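Local coordinates for pyrrolidone-carboxylate peptidase (Deinococcus radiodurans R1, PDB 5Z48), which removes N-terminal pyroglutamyl groups from polypeptides as a thiol exopeptidase and assembles as a homotetramer, at residues D91-D96 with T101-P106. Numbering follows the deposited sequence.
Sequences DFQIPD and TYRDQP
With CG of D91 turned away from its own N (chi1 -168°), the carboxylate reaches R103 and the backbone of D104. Its OD1 takes D104 N on the anti lone pair at 2.9 Å and, on the syn side but out of the carboxylate plane, R103 NE at 2.9 Å in a salt bridge; the weak R103 NH2 to OD2 bond adds to the grip. D104 OD1 comes within 3.2 Å of D91 OD1; R84 and R122 of a second subunit form salt bridges with D104, R122 also with D91, and probably offset the repulsion. An asparagine in place of the aspartate would probably leave R103, and R122 of the second subunit, short of a countercharge. The two segments are the arms of the loop connecting strand 80-90 to its antiparallel partner 105-106, where D104 and Q105 opposite M90 form a G1 beta bulge. F92 N donates to Y102 O at 2.9 Å, while F92 O receives R103 NH2 at 2.8 Å, from above the carbonyl plane, and weakly T101 OG1. On one face of the F92 ring stands the edge of Y102, T-shaped, with CD1 3.5 Å from F92 CE2; Y144 of the pyroglutamate pocket also packs edge-to-face with F92. D96 OD2 lies 4.0 Å from Y102 CE1, at the tyrosine edge, while D96 OD1 accepts A98 N and Q100 N.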
loop_
_atom_site.group_PDB
_atom_site.type_symbol
_atom_site.label_atom_id
_atom_site.label_comp_id
_atom_site.label_asym_id
_atom_site.label_seq_id
_atom_site.Cartn_x
_atom_site.Cartn_y
_atom_site.Cartn_z
ATOM N N ASP B 91 8.422 -17.382 -13.942
ATOM C CA ASP B 91 8.965 -16.048 -14.203
ATOM C C ASP B 91 9.371 -15.464 -12.864
ATOM O O ASP B 91 8.508 -15.099 -12.052
ATOM C CB ASP B 91 7.964 -15.148 -14.926
ATOM C CG ASP B 91 8.624 -13.892 -15.435
ATOM O OD1 ASP B 91 9.261 -13.919 -16.496
ATOM O OD2 ASP B 91 8.503 -12.844 -14.766
ATOM N N PHE B 92 10.685 -15.424 -12.616
ATOM C CA PHE B 92 11.204 -15.162 -11.281
ATOM C C PHE B 92 11.642 -13.714 -11.178
ATOM O O PHE B 92 12.526 -13.284 -11.924
ATOM C CB PHE B 92 12.389 -16.075 -10.957
ATOM C CG PHE B 92 12.036 -17.537 -10.729
ATOM C CD1 PHE B 92 10.767 -18.068 -11.009
ATOM C CD2 PHE B 92 13.015 -18.383 -10.198
ATOM C CE1 PHE B 92 10.483 -19.421 -10.780
ATOM C CE2 PHE B 92 12.766 -19.721 -9.966
ATOM C CZ PHE B 92 11.496 -20.261 -10.230
ATOM N N GLN B 93 11.065 -12.989 -10.224
ATOM C CA GLN B 93 11.487 -11.619 -9.957
ATOM C C GLN B 93 12.756 -11.555 -9.122
ATOM O O GLN B 93 13.464 -10.546 -9.185
ATOM C CB GLN B 93 10.375 -10.865 -9.238
ATOM C CG GLN B 93 9.074 -10.893 -10.035
ATOM C CD GLN B 93 9.128 -9.998 -11.253
ATOM O OE1 GLN B 93 9.665 -8.888 -11.206
ATOM N NE2 GLN B 93 8.598 -10.487 -12.362
ATOM N N ILE B 94 13.036 -12.581 -8.312
ATOM C CA ILE B 94 14.281 -12.751 -7.559
ATOM C C ILE B 94 14.793 -14.151 -7.852
ATOM O O ILE B 94 14.020 -15.033 -8.256
ATOM C CB ILE B 94 14.075 -12.575 -6.033
ATOM C CG1 ILE B 94 12.938 -13.496 -5.542
ATOM C CG2 ILE B 94 13.762 -11.121 -5.682
ATOM C CD1 ILE B 94 12.898 -13.624 -4.004
ATOM N N PRO B 95 16.092 -14.389 -7.675
ATOM C CA PRO B 95 16.610 -15.740 -7.910
ATOM C C PRO B 95 16.064 -16.711 -6.875
ATOM O O PRO B 95 15.651 -16.338 -5.766
ATOM C CB PRO B 95 18.135 -15.594 -7.799
ATOM C CG PRO B 95 18.356 -14.210 -7.197
ATOM C CD PRO B 95 17.161 -13.386 -7.476
ATOM N N ASP B 96 16.051 -17.982 -7.271
ATOM C CA ASP B 96 15.731 -19.038 -6.321
ATOM C C ASP B 96 16.997 -19.334 -5.514
ATOM O O ASP B 96 18.028 -18.666 -5.654
ATOM C CB ASP B 96 15.147 -20.252 -7.057
ATOM C CG ASP B 96 16.160 -20.942 -8.021
ATOM O OD1 ASP B 96 17.410 -20.858 -7.813
ATOM O OD2 ASP B 96 15.692 -21.643 -8.970
ATOM N N THR B 101 17.236 -17.970 -12.325
ATOM C CA THR B 101 16.016 -17.263 -12.700
ATOM C C THR B 101 15.454 -17.852 -13.985
ATOM O O THR B 101 16.138 -18.521 -14.753
ATOM C CB THR B 101 16.227 -15.764 -12.873
ATOM O OG1 THR B 101 14.954 -15.142 -13.047
ATOM C CG2 THR B 101 17.015 -15.502 -14.104
ATOM N N TYR B 102 14.168 -17.637 -14.184
ATOM C CA TYR B 102 13.465 -18.054 -15.382
ATOM C C TYR B 102 12.653 -16.864 -15.865
ATOM O O TYR B 102 12.140 -16.097 -15.038
ATOM C CB TYR B 102 12.528 -19.255 -15.102
ATOM C CG TYR B 102 13.289 -20.449 -14.577
ATOM C CD1 TYR B 102 13.553 -20.570 -13.216
ATOM C CD2 TYR B 102 13.728 -21.444 -15.423
ATOM C CE1 TYR B 102 14.269 -21.639 -12.729
ATOM C CE2 TYR B 102 14.453 -22.532 -14.924
ATOM C CZ TYR B 102 14.702 -22.613 -13.585
ATOM O OH TYR B 102 15.417 -23.690 -13.117
ATOM N N ARG B 103 12.571 -16.705 -17.193
ATOM C CA ARG B 103 11.824 -15.616 -17.831
ATOM C C ARG B 103 10.774 -16.228 -18.771
ATOM O O ARG B 103 11.127 -16.873 -19.762
ATOM C CB ARG B 103 12.792 -14.691 -18.574
ATOM C CG ARG B 103 12.144 -13.404 -19.123
ATOM C CD ARG B 103 12.347 -12.202 -18.176
ATOM N NE ARG B 103 11.784 -12.464 -16.839
ATOM C CZ ARG B 103 12.471 -12.474 -15.701
ATOM N NH1 ARG B 103 13.783 -12.210 -15.675
ATOM N NH2 ARG B 103 11.837 -12.700 -14.567
ATOM N N ASP B 104 9.476 -16.042 -18.448
ATOM C CA ASP B 104 8.383 -16.448 -19.340
ATOM C C ASP B 104 8.478 -17.920 -19.748
ATOM O O ASP B 104 8.172 -18.288 -20.883
ATOM C CB ASP B 104 8.336 -15.566 -20.595
ATOM C CG ASP B 104 8.271 -14.096 -20.268
ATOM O OD1 ASP B 104 7.587 -13.757 -19.261
ATOM O OD2 ASP B 104 8.881 -13.305 -21.016
ATOM N N GLN B 105 8.870 -18.791 -18.803
ATOM C CA GLN B 105 9.222 -20.163 -19.175
ATOM C C GLN B 105 8.052 -21.112 -18.930
ATOM O O GLN B 105 7.609 -21.248 -17.778
ATOM C CB GLN B 105 10.451 -20.608 -18.386
ATOM C CG GLN B 105 10.932 -22.010 -18.713
ATOM C CD GLN B 105 11.542 -22.140 -20.105
ATOM O OE1 GLN B 105 12.127 -21.197 -20.647
ATOM N NE2 GLN B 105 11.343 -23.300 -20.716
ATOM N N PRO B 106 7.533 -21.800 -19.954
ATOM C CA PRO B 106 6.470 -22.787 -19.709
ATOM C C PRO B 106 6.971 -23.920 -18.829
ATOM O O PRO B 106 8.097 -24.402 -18.974
ATOM C CB PRO B 106 6.099 -23.285 -21.110
ATOM C CG PRO B 106 6.531 -22.105 -22.044
ATOM C CD PRO B 106 7.809 -21.605 -21.388
#